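Local coordinates for tyrosine phosphatase (Orf virus, PDB 5NCR), which acts as a homodimeric tyrosine phosphatase of triple substrate specificity and probably also hydrolyses phosphoserine in proteins, at residues Ala114-Tyr126 with Arg158-Leu171. The protein carries 2 engineered substitutions. Residues are numbered along the deposited sequence; the frame is centred on the assembly and turned at random.
Sequences AGVNRSGAAAMGY and RGAFLENANFRYQL. With PO4 (phosphate ion), chain D; SO4 (sulfate ion), chain E.
R158, at the end of helix 140-158, meets G115 within the phosphate-binding P-loop of the dual-specificity phosphatase fold. R158 NH2 lies in the carbonyl plane of G115 and donates along a lone pair of G115 O at 2.9 Å, nearly straight at 171°. The same oxygen accepts from a water that also bridges R158 NE and A160 O, while R158 NH1 reaches T29. One residue on, L162 N donates to V116 O at 3.0 Å, from above the carbonyl plane. These bonds hold the outer side of a loop whose inner side grips phosphate: the amides of A114, V116, N117 and R118 bond it, as do R118 NE and NH2, with S112 OG beyond. The bend of R118 at chi3 (-79°) turns its NE/NH2 edge to the phosphate and its NH1/NH2 edge to a sulfate, both near the guanidinium plane.

At the start of helix 118-126, R118 CG meets the edge of the F167 ring at CE2, 3.7 Å away. Farther along, the contact is apolar. L162 CD2 touches M124 CB at 3.6 Å, and L171 CD1 meets A121 CB at 3.8 Å. M124 SD sits at the edge of the F161 ring, a Met-aromatic contact 5.0 Å from its centroid. In the second shell, E163 OE2, salt-bridged to R155, accepts a hydrogen bond from F161 N through its anti lone pair, at 2.7 Å.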
ATOM      1  N   ALA B 114     -25.299   8.912   0.362  1.00 23.90           N
ATOM      2  CA  ALA B 114     -24.701   8.305  -0.831  1.00 22.60           C
ATOM      3  C   ALA B 114     -24.313   6.830  -0.618  1.00 26.02           C
ATOM      4  O   ALA B 114     -24.021   6.128  -1.585  1.00 26.12           O
ATOM      5  CB  ALA B 114     -23.483   9.109  -1.248  1.00 23.28           C
ATOM      6  N   GLY B 115     -24.300   6.374   0.637  1.00 23.69           N
ATOM      7  CA  GLY B 115     -23.852   5.034   0.997  1.00 22.86           C
ATOM      8  C   GLY B 115     -22.350   4.872   0.783  1.00 24.73           C
ATOM      9  O   GLY B 115     -21.868   3.783   0.461  1.00 22.99           O
ATOM     10  N   VAL B 116     -21.604   5.963   0.953  1.00 21.14           N
ATOM     11  CA  VAL B 116     -20.169   5.990   0.682  1.00 20.64           C
ATOM     12  C   VAL B 116     -19.301   6.264   1.910  1.00 22.55           C
ATOM     13  O   VAL B 116     -18.490   5.406   2.262  1.00 20.55           O
ATOM     14  CB  VAL B 116     -19.820   6.979  -0.483  1.00 23.09           C
ATOM     15  CG1 VAL B 116     -18.301   7.097  -0.694  1.00 21.81           C
ATOM     16  CG2 VAL B 116     -20.532   6.600  -1.781  1.00 22.68           C
ATOM     17  N   ASN B 117     -19.419   7.462   2.512  1.00 20.67           N
ATOM     18  CA  ASN B 117     -18.485   7.894   3.540  1.00 20.93           C
ATOM     19  C   ASN B 117     -18.857   7.627   5.000  1.00 24.72           C
ATOM     20  O   ASN B 117     -18.069   6.989   5.678  1.00 21.91           O
ATOM     21  CB  ASN B 117     -18.158   9.366   3.361  1.00 20.37           C
ATOM     22  CG  ASN B 117     -17.460   9.640   2.061  1.00 27.03           C
ATOM     23  OD1 ASN B 117     -17.928  10.435   1.278  1.00 28.39           O
ATOM     24  ND2 ASN B 117     -16.350   9.009   1.776  1.00 21.25           N
ATOM     25  N   ARG B 118     -20.000   8.118   5.490  1.00 23.85           N
ATOM     26  CA  ARG B 118     -20.368   7.914   6.907  1.00 24.15           C
ATOM     27  C   ARG B 118     -20.634   6.446   7.213  1.00 26.55           C
ATOM     28  O   ARG B 118     -19.976   5.875   8.087  1.00 25.64           O
ATOM     29  CB  ARG B 118     -21.527   8.840   7.319  1.00 22.02           C
ATOM     30  CG  ARG B 118     -21.143  10.318   7.175  1.00 25.81           C
ATOM     31  CD  ARG B 118     -22.318  11.251   7.142  1.00 24.13           C
ATOM     32  NE  ARG B 118     -22.969  11.273   5.839  1.00 28.48           N
ATOM     33  CZ  ARG B 118     -24.044  11.996   5.542  1.00 32.25           C
ATOM     34  NH1 ARG B 118     -24.593  12.787   6.454  1.00 22.32           N
ATOM     35  NH2 ARG B 118     -24.585  11.925   4.339  1.00 19.18           N
ATOM     36  N   SER B 119     -21.494   5.819   6.407  1.00 23.33           N
ATOM     37  CA  SER B 119     -21.825   4.404   6.526  1.00 22.05           C
ATOM     38  C   SER B 119     -20.644   3.534   6.112  1.00 23.06           C
ATOM     39  O   SER B 119     -20.440   2.476   6.712  1.00 21.91           O
ATOM     40  CB  SER B 119     -23.072   4.066   5.717  1.00 22.25           C
ATOM     41  OG  SER B 119     -22.877   4.423   4.359  1.00 24.62           O
ATOM     42  N   GLY B 120     -19.903   3.964   5.087  1.00 20.64           N
ATOM     43  CA  GLY B 120     -18.700   3.276   4.640  1.00 21.52           C
ATOM     44  C   GLY B 120     -17.681   3.205   5.781  1.00 25.07           C
ATOM     45  O   GLY B 120     -17.099   2.148   6.018  1.00 21.90           O
ATOM     46  N   ALA B 121     -17.519   4.310   6.559  1.00 23.07           N
ATOM     47  CA  ALA B 121     -16.597   4.326   7.707  1.00 22.65           C
ATOM     48  C   ALA B 121     -17.012   3.332   8.788  1.00 22.13           C
ATOM     49  O   ALA B 121     -16.178   2.585   9.291  1.00 19.13           O
ATOM     50  CB  ALA B 121     -16.476   5.734   8.279  1.00 24.12           C
ATOM     51  N   ALA B 122     -18.307   3.234   9.039  1.00 20.99           N
ATOM     52  CA  ALA B 122     -18.874   2.268   9.990  1.00 21.33           C
ATOM     53  C   ALA B 122     -18.607   0.842   9.488  1.00 21.55           C
ATOM     54  O   ALA B 122     -18.142  -0.005  10.258  1.00 21.06           O
ATOM     55  CB  ALA B 122     -20.370   2.497  10.112  1.00 21.78           C
ATOM     56  N   ALA B 123     -18.850   0.614   8.179  1.00 16.73           N
ATOM     57  CA  ALA B 123     -18.633  -0.656   7.497  1.00 17.47           C
ATOM     58  C   ALA B 123     -17.140  -1.096   7.606  1.00 18.90           C
ATOM     59  O   ALA B 123     -16.863  -2.225   7.979  1.00 18.94           O
ATOM     60  CB  ALA B 123     -19.031  -0.518   6.040  1.00 19.11           C
ATOM     61  N   MET B 124     -16.206  -0.193   7.308  1.00 15.26           N
ATOM     62  CA  MET B 124     -14.763  -0.441   7.390  1.00 14.00           C
ATOM     63  C   MET B 124     -14.367  -0.765   8.813  1.00 20.31           C
ATOM     64  O   MET B 124     -13.674  -1.763   9.043  1.00 19.98           O
ATOM     65  CB  MET B 124     -13.973   0.781   6.886  1.00 15.95           C
ATOM     66  CG  MET B 124     -12.508   0.468   6.601  1.00 19.13           C
ATOM     67  SD  MET B 124     -12.295  -0.728   5.230  1.00 24.41           S
ATOM     68  CE  MET B 124     -10.630  -1.328   5.618  1.00 21.99           C
ATOM     69  N   GLY B 125     -14.849   0.050   9.763  1.00 16.75           N
ATOM     70  CA  GLY B 125     -14.569  -0.175  11.175  1.00 17.15           C
ATOM     71  C   GLY B 125     -15.035  -1.543  11.630  1.00 22.08           C
ATOM     72  O   GLY B 125     -14.281  -2.278  12.265  1.00 23.45           O
ATOM     73  N   TYR B 126     -16.265  -1.906  11.274  1.00 19.56           N
ATOM     74  CA  TYR B 126     -16.847  -3.187  11.671  1.00 20.49           C
ATOM     75  C   TYR B 126     -16.122  -4.412  11.066  1.00 22.98           C
ATOM     76  O   TYR B 126     -15.903  -5.403  11.766  1.00 22.60           O
ATOM     77  CB  TYR B 126     -18.342  -3.205  11.379  1.00 22.15           C
ATOM     78  CG  TYR B 126     -18.972  -4.539  11.711  1.00 27.92           C
ATOM     79  CD1 TYR B 126     -18.926  -5.052  12.999  1.00 31.71           C
ATOM     80  CD2 TYR B 126     -19.519  -5.338  10.717  1.00 30.55           C
ATOM     81  CE1 TYR B 126     -19.437  -6.315  13.294  1.00 34.46           C
ATOM     82  CE2 TYR B 126     -20.083  -6.581  11.010  1.00 33.37           C
ATOM     83  CZ  TYR B 126     -20.029  -7.071  12.297  1.00 41.83           C
ATOM     84  OH  TYR B 126     -20.545  -8.317  12.562  1.00 48.43           O
ATOM     85  N   ARG B 158     -18.538  -1.598  -4.682  1.00 29.01           N
ATOM     86  CA  ARG B 158     -19.372  -0.416  -4.507  1.00 28.31           C
ATOM     87  C   ARG B 158     -19.017   0.785  -5.371  1.00 29.76           C
ATOM     88  O   ARG B 158     -19.820   1.717  -5.463  1.00 26.76           O
ATOM     89  CB  ARG B 158     -19.375  -0.040  -3.021  1.00 24.46           C
ATOM     90  CG  ARG B 158     -20.119  -1.130  -2.263  1.00 31.09           C
ATOM     91  CD  ARG B 158     -20.473  -0.804  -0.857  1.00 26.86           C
ATOM     92  NE  ARG B 158     -21.333   0.371  -0.705  1.00 26.30           N
ATOM     93  CZ  ARG B 158     -22.654   0.402  -0.845  1.00 28.35           C
ATOM     94  NH1 ARG B 158     -23.318  -0.679  -1.252  1.00 20.22           N
ATOM     95  NH2 ARG B 158     -23.321   1.525  -0.619  1.00 20.19           N
ATOM     96  N   GLY B 159     -17.831   0.772  -5.972  1.00 25.27           N
ATOM     97  CA  GLY B 159     -17.356   1.851  -6.838  1.00 25.75           C
ATOM     98  C   GLY B 159     -16.813   3.018  -6.052  1.00 26.85           C
ATOM     99  O   GLY B 159     -15.713   3.493  -6.331  1.00 25.92           O
ATOM    100  N   ALA B 160     -17.618   3.534  -5.105  1.00 23.52           N
ATOM    101  CA  ALA B 160     -17.229   4.611  -4.210  1.00 22.91           C
ATOM    102  C   ALA B 160     -17.393   4.079  -2.818  1.00 24.45           C
ATOM    103  O   ALA B 160     -18.456   3.531  -2.482  1.00 24.34           O
ATOM    104  CB  ALA B 160     -18.116   5.816  -4.406  1.00 24.39           C
ATOM    105  N   PHE B 161     -16.339   4.215  -2.009  1.00 19.52           N
ATOM    106  CA  PHE B 161     -16.344   3.703  -0.647  1.00 19.47           C
ATOM    107  C   PHE B 161     -15.306   4.418   0.174  1.00 23.36           C
ATOM    108  O   PHE B 161     -14.128   4.360  -0.165  1.00 25.27           O
ATOM    109  CB  PHE B 161     -16.088   2.168  -0.650  1.00 19.97           C
ATOM    110  CG  PHE B 161     -15.861   1.566   0.725  1.00 18.92           C
ATOM    111  CD1 PHE B 161     -16.918   1.391   1.608  1.00 18.64           C
ATOM    112  CD2 PHE B 161     -14.590   1.144   1.116  1.00 20.16           C
ATOM    113  CE1 PHE B 161     -16.704   0.837   2.881  1.00 19.16           C
ATOM    114  CE2 PHE B 161     -14.381   0.567   2.374  1.00 21.30           C
ATOM    115  CZ  PHE B 161     -15.432   0.436   3.259  1.00 17.80           C
ATOM    116  N   LEU B 162     -15.727   5.078   1.254  1.00 21.24           N
ATOM    117  CA  LEU B 162     -14.813   5.720   2.194  1.00 21.06           C
ATOM    118  C   LEU B 162     -13.767   6.623   1.516  1.00 25.19           C
ATOM    119  O   LEU B 162     -12.557   6.469   1.694  1.00 26.98           O
ATOM    120  CB  LEU B 162     -14.188   4.600   3.040  1.00 20.57           C
ATOM    121  CG  LEU B 162     -13.414   4.944   4.309  1.00 25.42           C
ATOM    122  CD1 LEU B 162     -14.168   5.909   5.223  1.00 25.66           C
ATOM    123  CD2 LEU B 162     -13.045   3.672   5.012  1.00 24.54           C
ATOM    124  N   GLU B 163     -14.261   7.536   0.694  1.00 22.35           N
ATOM    125  CA  GLU B 163     -13.471   8.491  -0.069  1.00 22.69           C
ATOM    126  C   GLU B 163     -12.960   9.579   0.864  1.00 28.77           C
ATOM    127  O   GLU B 163     -11.865  10.108   0.666  1.00 29.82           O
ATOM    128  CB  GLU B 163     -14.322   9.084  -1.227  1.00 24.43           C
ATOM    129  CG  GLU B 163     -14.991   8.028  -2.116  1.00 28.05           C
ATOM    130  CD  GLU B 163     -14.041   7.080  -2.817  1.00 39.53           C
ATOM    131  OE1 GLU B 163     -12.973   7.554  -3.250  1.00 33.43           O
ATOM    132  OE2 GLU B 163     -14.340   5.867  -2.904  1.00 28.98           O
ATOM    133  N   ASN B 164     -13.749   9.894   1.898  1.00 24.08           N
ATOM    134  CA  ASN B 164     -13.436  10.870   2.928  1.00 24.63           C
ATOM    135  C   ASN B 164     -12.129  10.427   3.633  1.00 27.27           C
ATOM    136  O   ASN B 164     -12.112   9.439   4.378  1.00 23.96           O
ATOM    137  CB  ASN B 164     -14.602  10.964   3.923  1.00 27.30           C
ATOM    138  CG  ASN B 164     -14.448  12.035   4.957  1.00 35.32           C
ATOM    139  OD1 ASN B 164     -13.402  12.215   5.549  1.00 25.26           O
ATOM    140  ND2 ASN B 164     -15.492  12.776   5.204  1.00 24.26           N
ATOM    141  N   ALA B 165     -11.031  11.145   3.322  1.00 24.34           N
ATOM    142  CA  ALA B 165      -9.683  10.910   3.844  1.00 22.85           C
ATOM    143  C   ALA B 165      -9.614  11.106   5.357  1.00 24.67           C
ATOM    144  O   ALA B 165      -8.915  10.360   6.014  1.00 23.62           O
ATOM    145  CB  ALA B 165      -8.693  11.822   3.152  1.00 24.28           C
ATOM    146  N   ASN B 166     -10.395  12.054   5.917  1.00 21.97           N
ATOM    147  CA  ASN B 166     -10.484  12.331   7.355  1.00 22.60           C
ATOM    148  C   ASN B 166     -10.950  11.085   8.126  1.00 25.79           C
ATOM    149  O   ASN B 166     -10.308  10.681   9.101  1.00 25.71           O
ATOM    150  CB  ASN B 166     -11.407  13.548   7.617  1.00 21.07           C
ATOM    151  CG  ASN B 166     -11.974  13.699   9.024  1.00 36.85           C
ATOM    152  OD1 ASN B 166     -13.189  13.879   9.217  1.00 31.20           O
ATOM    153  ND2 ASN B 166     -11.122  13.667  10.029  1.00 22.20           N
ATOM    154  N   PHE B 167     -12.025  10.459   7.652  1.00 22.88           N
ATOM    155  CA  PHE B 167     -12.615   9.264   8.241  1.00 20.89           C
ATOM    156  C   PHE B 167     -11.680   8.086   8.048  1.00 20.03           C
ATOM    157  O   PHE B 167     -11.504   7.300   8.975  1.00 18.36           O
ATOM    158  CB  PHE B 167     -13.973   8.938   7.568  1.00 21.98           C
ATOM    159  CG  PHE B 167     -15.133   9.879   7.822  1.00 24.66           C
ATOM    160  CD1 PHE B 167     -14.995  10.974   8.687  1.00 28.18           C
ATOM    161  CD2 PHE B 167     -16.371   9.662   7.218  1.00 25.51           C
ATOM    162  CE1 PHE B 167     -16.066  11.849   8.910  1.00 30.07           C
ATOM    163  CE2 PHE B 167     -17.440  10.541   7.445  1.00 28.66           C
ATOM    164  CZ  PHE B 167     -17.283  11.621   8.294  1.00 27.62           C
ATOM    165  N   ARG B 168     -11.131   7.930   6.826  1.00 17.62           N
ATOM    166  CA  ARG B 168     -10.236   6.822   6.503  1.00 17.97           C
ATOM    167  C   ARG B 168      -8.989   6.893   7.378  1.00 21.21           C
ATOM    168  O   ARG B 168      -8.560   5.860   7.863  1.00 22.68           O
ATOM    169  CB  ARG B 168      -9.886   6.811   5.011  1.00 18.14           C
ATOM    170  CG  ARG B 168      -9.607   5.407   4.451  1.00 26.61           C
ATOM    171  CD  ARG B 168      -9.581   5.377   2.925  1.00 20.71           C
ATOM    172  NE  ARG B 168      -8.522   6.222   2.394  1.00 24.64           N
ATOM    173  CZ  ARG B 168      -8.707   7.397   1.813  1.00 27.65           C
ATOM    174  NH1 ARG B 168      -9.930   7.885   1.663  1.00 18.69           N
ATOM    175  NH2 ARG B 168      -7.669   8.088   1.362  1.00 24.18           N
ATOM    176  N   TYR B 169      -8.444   8.102   7.624  1.00 18.96           N
ATOM    177  CA  TYR B 169      -7.268   8.272   8.466  1.00 20.47           C
ATOM    178  C   TYR B 169      -7.622   7.887   9.910  1.00 24.05           C
ATOM    179  O   TYR B 169      -6.869   7.144  10.538  1.00 24.73           O
ATOM    180  CB  TYR B 169      -6.737   9.723   8.407  1.00 25.46           C
ATOM    181  CG  TYR B 169      -5.545   9.973   9.311  1.00 31.65           C
ATOM    182  CD1 TYR B 169      -4.264   9.575   8.935  1.00 35.16           C
ATOM    183  CD2 TYR B 169      -5.699  10.616  10.535  1.00 34.74           C
ATOM    184  CE1 TYR B 169      -3.158   9.824   9.752  1.00 39.60           C
ATOM    185  CE2 TYR B 169      -4.602  10.868  11.361  1.00 37.91           C
ATOM    186  CZ  TYR B 169      -3.333  10.464  10.969  1.00 49.55           C
ATOM    187  OH  TYR B 169      -2.245  10.718  11.774  1.00 58.04           O
ATOM    188  N   GLN B 170      -8.783   8.361  10.426  1.00 20.57           N
ATOM    189  CA  GLN B 170      -9.228   8.030  11.788  1.00 19.44           C
ATOM    190  C   GLN B 170      -9.383   6.503  11.975  1.00 21.35           C
ATOM    191  O   GLN B 170      -9.040   5.985  13.030  1.00 21.80           O
ATOM    192  CB  GLN B 170     -10.532   8.735  12.142  1.00 20.58           C
ATOM    193  CG  GLN B 170     -10.362  10.235  12.338  1.00 26.21           C
ATOM    194  CD  GLN B 170     -11.689  10.850  12.716  1.00 27.64           C
ATOM    195  OE1 GLN B 170     -12.156  10.744  13.845  1.00 23.13           O
ATOM    196  NE2 GLN B 170     -12.327  11.506  11.798  1.00 25.02           N
ATOM    197  N   LEU B 171      -9.866   5.805  10.946  1.00 16.62           N
ATOM    198  CA  LEU B 171     -10.013   4.343  10.945  1.00 17.57           C
ATOM    199  C   LEU B 171      -8.649   3.655  10.912  1.00 20.88           C
ATOM    200  O   LEU B 171      -8.428   2.691  11.637  1.00 19.85           O
ATOM    201  CB  LEU B 171     -10.888   3.883   9.769  1.00 17.64           C
ATOM    202  CG  LEU B 171     -12.375   4.256   9.854  1.00 21.77           C
ATOM    203  CD1 LEU B 171     -13.046   4.069   8.531  1.00 22.08           C
ATOM    204  CD2 LEU B 171     -13.102   3.419  10.877  1.00 21.31           C
TER
HETATM  205  P   PO4 D 201     -22.229   9.532   2.436  1.00 26.53           P
HETATM  206  O1  PO4 D 201     -23.316  10.646   2.082  1.00 29.12           O
HETATM  207  O2  PO4 D 201     -20.946   9.701   1.506  1.00 35.54           O
HETATM  208  O3  PO4 D 201     -22.844   8.073   2.235  1.00 28.14           O
HETATM  209  O4  PO4 D 201     -21.808   9.651   3.877  1.00 24.85           O
HETATM  210  S   SO4 E 202     -27.156  14.858   5.190  1.00 51.52           S
HETATM  211  O1  SO4 E 202     -26.928  16.315   5.242  1.00 53.73           O
HETATM  212  O2  SO4 E 202     -28.515  14.591   4.693  1.00 50.55           O
HETATM  213  O3  SO4 E 202     -26.146  14.278   4.279  1.00 51.13           O
HETATM  214  O4  SO4 E 202     -27.021  14.280   6.533  1.00 49.45           O
HETATM  215  O   HOH W   1     -19.529   2.486  -0.225  1.00 23.40           O